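Local coordinates for protein aldo-keto Reductase, OXIDOREDUCTASE (Salmonella typhimurium, PDB 5T79) that probably acts as an NADPH-dependent aldo-keto reductase, able to reduce 3-hydroxybutanal to 1,3-butanediol, at residues E7-T12 / R89-I94; T101-P106 / R113-A118; N267-R272 / C321-A326. One frame throughout, in Å; residues are numbered along the deposited sequence.

Interaction 1 of 3, residues E7-T12 / R89-I94; sequences ENRYHT and RDELII
The edges of two flat groups, the R9 guanidinium and the Y10 ring, converge on one carboxylate oxygen, OE1 of E91. R9 also lays its CG over the centre of one face of the Y10 ring, 3.7 Å above it, and Y10 CD2 in turn lies off-centre over a face of the guanidinium. With CG between the backbone N and the carbonyl carbon (chi1 65°) and the chain extended to NE, R9 runs along the ring and carries NH2 to E91. The guanidinium and carboxylate planes are only 12° apart, and R9 NH2 reaches the syn lone pair of E91 OE1 at 2.8 Å with a fairly straight N-H, forming a salt bridge. From the anti side, somewhat out of the carboxylate plane, Y10 OH donates to the same OE1 at 2.6 Å, the ring turned 49° from the carboxylate. Two donors thus grip one oxygen, which would favour a charged E91. A water donates to both Y10 OH and E91 O, each at 2.7 Å. F53 of helix 42-54 packs against R9, Y10 and E91. The arrangement is a polar surface tie that fastens the N-terminal segment to the turn entering barrel strand 93-98 of the TIM-barrel fold.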
# COMPACT_ATOMS: atom_id res chain seq x y z
N GLU A 7 -14.92 -10.98 16.41
CA GLU A 7 -15.83 -11.83 15.64
C GLU A 7 -16.63 -11.04 14.57
O GLU A 7 -17.09 -11.63 13.58
CB GLU A 7 -16.77 -12.62 16.57
CG GLU A 7 -17.63 -11.77 17.49
CD GLU A 7 -18.60 -12.49 18.41
OE1 GLU A 7 -19.00 -13.63 18.10
OE2 GLU A 7 -19.00 -11.88 19.43
N ASN A 8 -16.76 -9.71 14.73
CA ASN A 8 -17.51 -8.87 13.79
C ASN A 8 -16.60 -8.12 12.81
O ASN A 8 -17.06 -7.20 12.12
CB ASN A 8 -18.39 -7.86 14.56
CG ASN A 8 -19.27 -8.49 15.60
OD1 ASN A 8 -19.98 -9.47 15.34
ND2 ASN A 8 -19.22 -7.96 16.81
N ARG A 9 -15.33 -8.56 12.68
CA ARG A 9 -14.35 -7.87 11.83
C ARG A 9 -14.77 -7.79 10.36
O ARG A 9 -14.41 -6.83 9.70
CB ARG A 9 -12.94 -8.51 11.94
CG ARG A 9 -12.79 -9.95 11.41
CD ARG A 9 -11.50 -10.56 11.95
NE ARG A 9 -11.31 -11.97 11.59
CZ ARG A 9 -11.87 -13.00 12.22
NH1 ARG A 9 -12.71 -12.79 13.23
NH2 ARG A 9 -11.61 -14.24 11.84
N TYR A 10 -15.53 -8.78 9.86
CA TYR A 10 -15.91 -8.74 8.44
C TYR A 10 -17.25 -8.04 8.21
O TYR A 10 -17.66 -7.90 7.06
CB TYR A 10 -15.94 -10.17 7.86
CG TYR A 10 -14.57 -10.82 7.91
CD1 TYR A 10 -13.49 -10.24 7.26
CD2 TYR A 10 -14.36 -11.98 8.65
CE1 TYR A 10 -12.22 -10.80 7.34
CE2 TYR A 10 -13.09 -12.56 8.73
CZ TYR A 10 -12.02 -11.96 8.08
OH TYR A 10 -10.76 -12.49 8.10
N HIS A 11 -17.91 -7.57 9.27
CA HIS A 11 -19.25 -6.99 9.13
C HIS A 11 -19.24 -5.56 8.57
O HIS A 11 -20.11 -5.24 7.76
CB HIS A 11 -20.02 -7.04 10.46
CG HIS A 11 -20.28 -8.43 10.97
ND1 HIS A 11 -20.84 -8.65 12.22
CD2 HIS A 11 -20.02 -9.64 10.40
CE1 HIS A 11 -20.92 -9.97 12.36
NE2 HIS A 11 -20.42 -10.60 11.30
N THR A 12 -18.31 -4.71 9.00
CA THR A 12 -18.30 -3.30 8.56
C THR A 12 -17.38 -3.08 7.34
O THR A 12 -17.83 -2.42 6.39
CB THR A 12 -17.90 -2.38 9.73
OG1 THR A 12 -18.81 -2.58 10.81
CG2 THR A 12 -17.92 -0.88 9.35
N ARG A 89 -3.59 -16.97 9.33
CA ARG A 89 -2.71 -16.57 8.20
C ARG A 89 -3.45 -16.70 6.86
O ARG A 89 -3.23 -15.88 5.97
CB ARG A 89 -1.39 -17.40 8.15
CG ARG A 89 -0.35 -16.91 7.10
CD ARG A 89 -0.46 -17.64 5.74
NE ARG A 89 0.42 -17.09 4.69
CZ ARG A 89 0.13 -16.03 3.92
NH1 ARG A 89 -1.00 -15.36 4.11
NH2 ARG A 89 1.00 -15.60 3.02
N ASP A 90 -4.35 -17.69 6.71
CA ASP A 90 -5.05 -17.88 5.44
C ASP A 90 -6.19 -16.85 5.25
O ASP A 90 -6.80 -16.79 4.17
CB ASP A 90 -5.53 -19.33 5.29
CG ASP A 90 -4.36 -20.33 5.20
OD1 ASP A 90 -3.24 -19.90 4.88
OD2 ASP A 90 -4.60 -21.54 5.39
N GLU A 91 -6.40 -15.97 6.25
CA GLU A 91 -7.35 -14.84 6.16
C GLU A 91 -6.60 -13.53 5.81
O GLU A 91 -7.22 -12.48 5.70
CB GLU A 91 -8.09 -14.68 7.51
CG GLU A 91 -9.14 -15.78 7.68
CD GLU A 91 -9.93 -15.77 8.97
OE1 GLU A 91 -10.36 -14.67 9.41
OE2 GLU A 91 -10.15 -16.85 9.54
N LEU A 92 -5.26 -13.59 5.67
CA LEU A 92 -4.43 -12.41 5.41
C LEU A 92 -3.84 -12.40 4.02
O LEU A 92 -3.54 -13.45 3.46
CB LEU A 92 -3.26 -12.33 6.43
CG LEU A 92 -3.63 -12.30 7.94
CD1 LEU A 92 -2.37 -12.15 8.82
CD2 LEU A 92 -4.58 -11.12 8.26
N ILE A 93 -3.62 -11.18 3.48
CA ILE A 93 -2.90 -10.91 2.25
C ILE A 93 -1.64 -10.19 2.69
O ILE A 93 -1.70 -9.05 3.17
CB ILE A 93 -3.71 -10.09 1.20
CG1 ILE A 93 -5.01 -10.82 0.74
CG2 ILE A 93 -2.82 -9.70 -0.00
CD1 ILE A 93 -4.86 -12.11 -0.06
N ILE A 94 -0.50 -10.86 2.58
CA ILE A 94 0.78 -10.32 2.99
C ILE A 94 1.58 -10.04 1.75
O ILE A 94 1.76 -10.93 0.92
CB ILE A 94 1.54 -11.32 3.94
CG1 ILE A 94 0.70 -11.60 5.22
CG2 ILE A 94 2.94 -10.76 4.31
CD1 ILE A 94 1.12 -12.90 6.04
O HOH W 1 -9.93 -12.64 5.50

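Interaction 2 of 3, residues T101-P106 / R113-A118; sequences TMWDGP and RKYLIA
W103 and Y115 meet as a T-shaped pair, the edge of the tyrosine ring pointing into a face of the six-membered ring of W103. The planes stand at 77° and the centroids are 5.3 Å apart. The bump is the CD1-CE1 side of Y115: CD1 comes to 3.6 Å from W103 CH2, while CE1 lies 3.9 Å from W103 CZ3. The outer end of the indole thus rests across the shoulder of the phenol. It also reaches the helix surface, where the methyl CB of A118, close to one turn beyond Y115, approaches W103 CH2 obliquely at 3.9 Å. Y115 and A118 together form a shallow step on helix 113-127 against which the indole lies, and S119 and Q122 carry that surface further along the helix. With CG placed between its backbone N and carbonyl carbon (chi1 63°), W103 swings its ring back toward the helix, and the loop after strand 93-98 is folded onto the helix that follows it. M102 of this loop lies about 8 Å, between side chains, from the NADPH-binding Y66.

M102 fits beside the far end of the same phenol. Its CB approaches the ring edge, 3.6 Å from Y115 OH; beyond CB the chain bends and leads away from Y115, M102 also packing on N64, N65, P70 and R126.

Across the two segments the contact is therefore apolar and aromatic, made by close packing and a T-shaped edge-to-pi approach without an ion pair, while the phenol's polar tip is satisfied separately by a hydrogen bond with N64 ND2.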
# COMPACT_ATOMS: atom_id res chain seq x y z
N THR A 101 17.14 -0.02 -2.59
CA THR A 101 18.40 -0.52 -2.00
C THR A 101 18.13 -1.35 -0.76
O THR A 101 17.45 -0.88 0.15
CB THR A 101 19.34 0.64 -1.65
OG1 THR A 101 19.37 1.55 -2.74
CG2 THR A 101 20.75 0.16 -1.36
N MET A 102 18.68 -2.58 -0.72
CA MET A 102 18.54 -3.47 0.43
C MET A 102 19.92 -3.78 1.03
O MET A 102 20.11 -3.63 2.24
CB MET A 102 17.79 -4.75 0.08
CG MET A 102 17.56 -5.69 1.30
SD MET A 102 16.59 -4.90 2.62
CE MET A 102 16.82 -6.06 3.96
N TRP A 103 20.85 -4.29 0.21
CA TRP A 103 22.19 -4.57 0.71
C TRP A 103 23.18 -3.92 -0.24
O TRP A 103 22.78 -3.45 -1.31
CB TRP A 103 22.44 -6.08 0.93
CG TRP A 103 22.36 -6.95 -0.29
CD1 TRP A 103 23.39 -7.25 -1.13
CD2 TRP A 103 21.27 -7.81 -0.67
NE1 TRP A 103 22.97 -8.14 -2.09
CE2 TRP A 103 21.69 -8.54 -1.80
CE3 TRP A 103 19.95 -7.98 -0.20
CZ2 TRP A 103 20.84 -9.40 -2.50
CZ3 TRP A 103 19.12 -8.87 -0.87
CH2 TRP A 103 19.56 -9.57 -2.00
N ASP A 104 24.44 -3.77 0.19
CA ASP A 104 25.48 -3.10 -0.58
C ASP A 104 25.85 -3.87 -1.86
O ASP A 104 25.66 -5.09 -1.94
CB ASP A 104 26.75 -2.95 0.29
CG ASP A 104 26.60 -2.10 1.54
OD1 ASP A 104 25.80 -1.15 1.52
OD2 ASP A 104 27.31 -2.39 2.54
N GLY A 105 26.38 -3.15 -2.84
CA GLY A 105 26.89 -3.74 -4.07
C GLY A 105 25.91 -3.89 -5.22
O GLY A 105 24.72 -3.57 -5.09
N PRO A 106 26.40 -4.43 -6.36
CA PRO A 106 25.56 -4.47 -7.57
C PRO A 106 24.39 -5.47 -7.58
O PRO A 106 23.60 -5.44 -8.53
CB PRO A 106 26.56 -4.81 -8.68
CG PRO A 106 27.69 -5.48 -7.99
CD PRO A 106 27.80 -4.80 -6.66
N ARG A 113 17.23 -10.69 -11.81
CA ARG A 113 16.68 -11.96 -11.36
C ARG A 113 17.41 -12.39 -10.08
O ARG A 113 16.77 -12.83 -9.13
CB ARG A 113 16.85 -13.00 -12.48
CG ARG A 113 16.49 -14.44 -12.07
CD ARG A 113 16.93 -15.40 -13.17
NE ARG A 113 16.48 -16.78 -12.94
CZ ARG A 113 15.24 -17.22 -13.18
NH1 ARG A 113 14.32 -16.40 -13.66
NH2 ARG A 113 14.93 -18.49 -12.96
N LYS A 114 18.73 -12.16 -10.03
CA LYS A 114 19.56 -12.47 -8.86
C LYS A 114 19.01 -11.73 -7.63
O LYS A 114 18.78 -12.35 -6.60
CB LYS A 114 21.04 -12.08 -9.15
CG LYS A 114 21.91 -11.72 -7.94
CD LYS A 114 22.40 -12.93 -7.21
CE LYS A 114 23.62 -12.66 -6.31
NZ LYS A 114 24.02 -13.92 -5.64
N TYR A 115 18.80 -10.42 -7.74
CA TYR A 115 18.33 -9.66 -6.59
C TYR A 115 16.92 -10.08 -6.17
O TYR A 115 16.71 -10.31 -4.97
CB TYR A 115 18.39 -8.14 -6.86
CG TYR A 115 17.74 -7.24 -5.83
CD1 TYR A 115 18.01 -7.39 -4.46
CD2 TYR A 115 16.95 -6.17 -6.22
CE1 TYR A 115 17.41 -6.54 -3.51
CE2 TYR A 115 16.41 -5.29 -5.29
CZ TYR A 115 16.63 -5.48 -3.94
OH TYR A 115 16.01 -4.62 -3.07
N LEU A 116 15.97 -10.18 -7.11
CA LEU A 116 14.57 -10.53 -6.76
C LEU A 116 14.47 -11.91 -6.08
O LEU A 116 13.79 -12.04 -5.05
CB LEU A 116 13.65 -10.47 -7.99
CG LEU A 116 12.91 -9.12 -8.19
CD1 LEU A 116 13.88 -7.95 -8.31
CD2 LEU A 116 12.02 -9.15 -9.46
N ILE A 117 15.15 -12.94 -6.63
CA ILE A 117 15.07 -14.27 -6.03
C ILE A 117 15.78 -14.29 -4.66
O ILE A 117 15.21 -14.80 -3.69
CB ILE A 117 15.62 -15.37 -6.98
CG1 ILE A 117 14.76 -15.46 -8.27
CG2 ILE A 117 15.68 -16.72 -6.26
CD1 ILE A 117 15.26 -16.51 -9.36
N ALA A 118 17.02 -13.75 -4.59
CA ALA A 118 17.74 -13.74 -3.30
C ALA A 118 16.97 -12.91 -2.25
O ALA A 118 16.89 -13.32 -1.09
CB ALA A 118 19.16 -13.20 -3.47

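Interaction 3 of 3, residues N267-R272 / C321-A326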
# COMPACT_ATOMS: atom_id res chain seq x y z
N ASN A 267 -9.14 21.23 5.01
CA ASN A 267 -9.67 20.88 6.34
C ASN A 267 -11.02 21.60 6.61
O ASN A 267 -11.89 21.03 7.27
CB ASN A 267 -8.65 21.23 7.42
CG ASN A 267 -9.04 20.72 8.79
OD1 ASN A 267 -9.46 19.56 8.96
ND2 ASN A 267 -8.94 21.58 9.78
N GLU A 268 -11.20 22.84 6.11
CA GLU A 268 -12.47 23.56 6.29
C GLU A 268 -13.60 22.85 5.52
O GLU A 268 -14.73 22.76 6.02
CB GLU A 268 -12.35 25.02 5.87
CG GLU A 268 -11.51 25.81 6.86
CD GLU A 268 -11.16 27.23 6.46
OE1 GLU A 268 -11.63 27.69 5.40
OE2 GLU A 268 -10.44 27.88 7.24
N LEU A 269 -13.28 22.33 4.32
CA LEU A 269 -14.24 21.56 3.51
C LEU A 269 -14.56 20.25 4.24
O LEU A 269 -15.73 19.87 4.30
CB LEU A 269 -13.74 21.31 2.07
CG LEU A 269 -14.52 20.31 1.16
CD1 LEU A 269 -15.99 20.63 1.05
CD2 LEU A 269 -13.94 20.30 -0.22
N ALA A 270 -13.54 19.57 4.81
CA ALA A 270 -13.76 18.33 5.56
C ALA A 270 -14.68 18.61 6.76
O ALA A 270 -15.62 17.84 6.99
CB ALA A 270 -12.42 17.74 6.01
N ALA A 271 -14.48 19.76 7.45
CA ALA A 271 -15.33 20.18 8.58
C ALA A 271 -16.79 20.33 8.17
O ALA A 271 -17.67 19.88 8.91
CB ALA A 271 -14.82 21.49 9.16
N ARG A 272 -17.06 20.93 6.99
CA ARG A 272 -18.43 21.12 6.47
C ARG A 272 -19.08 19.77 6.19
O ARG A 272 -20.30 19.63 6.29
CB ARG A 272 -18.44 21.98 5.20
CG ARG A 272 -18.24 23.48 5.46
CD ARG A 272 -18.48 24.33 4.22
NE ARG A 272 -17.41 24.19 3.21
CZ ARG A 272 -16.26 24.84 3.25
NH1 ARG A 272 -15.98 25.68 4.24
NH2 ARG A 272 -15.36 24.66 2.29
N CYS A 321 -16.02 18.29 -5.84
CA CYS A 321 -14.80 17.98 -6.60
C CYS A 321 -14.24 19.25 -7.26
O CYS A 321 -13.02 19.44 -7.28
CB CYS A 321 -15.07 16.88 -7.62
SG CYS A 321 -15.40 15.27 -6.86
N ALA A 322 -15.13 20.16 -7.72
CA ALA A 322 -14.75 21.45 -8.30
C ALA A 322 -14.13 22.35 -7.21
O ALA A 322 -13.13 23.01 -7.46
CB ALA A 322 -15.96 22.13 -8.93
N GLU A 323 -14.71 22.32 -5.99
CA GLU A 323 -14.24 23.07 -4.82
C GLU A 323 -12.80 22.66 -4.47
O GLU A 323 -11.96 23.52 -4.21
CB GLU A 323 -15.16 22.80 -3.63
CG GLU A 323 -15.27 23.96 -2.66
CD GLU A 323 -16.19 23.74 -1.48
OE1 GLU A 323 -17.22 23.04 -1.62
OE2 GLU A 323 -15.88 24.31 -0.41
N ILE A 324 -12.54 21.34 -4.47
CA ILE A 324 -11.24 20.71 -4.18
C ILE A 324 -10.22 21.11 -5.24
O ILE A 324 -9.15 21.58 -4.88
CB ILE A 324 -11.40 19.17 -4.07
CG1 ILE A 324 -12.09 18.81 -2.73
CG2 ILE A 324 -10.04 18.44 -4.21
CD1 ILE A 324 -12.60 17.33 -2.58
N ASP A 325 -10.57 20.95 -6.54
CA ASP A 325 -9.70 21.30 -7.68
C ASP A 325 -9.31 22.78 -7.64
O ASP A 325 -8.17 23.09 -7.98
CB ASP A 325 -10.37 20.97 -9.02
CG ASP A 325 -10.52 19.49 -9.33
OD1 ASP A 325 -9.95 18.64 -8.56
OD2 ASP A 325 -11.16 19.16 -10.35
N ALA A 326 -10.24 23.67 -7.21
CA ALA A 326 -9.97 25.11 -7.09
C ALA A 326 -8.94 25.38 -5.97
O ALA A 326 -8.04 26.19 -6.17
CB ALA A 326 -11.26 25.89 -6.84
O HOH W 2 -18.41 22.68 0.83
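L269 places CG anti to the backbone N, which sends the isobutyl group straight across to helix 321-326, whereas R272, close to one turn later, bends about its CG-CD bond (chi3 -72°) and folds its guanidinium back along its own helix. That fold lays one guanidinium face over the L269 CA and E268 O region and leaves NH2 directed across the gap. E323, extended beyond CG, comes from the opposite direction to meet it.

R272 NH2 and E323 OE2 form a salt bridge of 2.8 Å. The bond is bent, with an N-H...O angle of 132°. OE2 is approached nearly along its C-O axis and is tilted out of the guanidinium plane, although the two planes are not far from parallel. A water completes the link: it accepts from R272 NE at 3.0 Å and donates to E323 OE1 at 2.7 Å, so both carboxylate oxygens are tied to the arginine.

Beneath this polar pair, L269 CD2 presses on I324 CG1 at 3.5 Å, tight for two carbons, the two side chains crossing at about a right angle. L269 CD1 lies 3.8 Å from E323 OE1. M280 and W284 of helix 277-285 add to this apolar layer.

The contact pairs helix 257-272 with helix 318-329 near the C-terminus, away from the NADPH and zinc sites. Segments 267-272 and 321-326 run antiparallel, at 161°, their axes 11.3 Å apart. Such wide spacing is bridged by long side chains: a small buried leucine-isoleucine contact supplies the packing, and the bent, partly water-mediated ion pair closes its outer margin.

How the interactions relate
The three contacts lie far apart in the chain's fold, their centres 33 to 44 Å from one another, and none touches another. Interaction 1 is a surface contact and wholly polar, whereas interactions 2 and 3 are partly buried. Interaction 2 relies on aromatic and apolar packing, interaction 3 on a leucine-isoleucine core edged by an ion pair. Interactions 1 and 3 both contain an arginine-glutamate salt bridge and a bound water, yet one joins a terminal segment to a strand's entry and the other two antiparallel helices. Interactions 1 and 2 are linked in sequence, since segment 89-94 runs into strand 93-98, which is followed by helix 113-127; interaction 3 lies across the chain's centre from interaction 2.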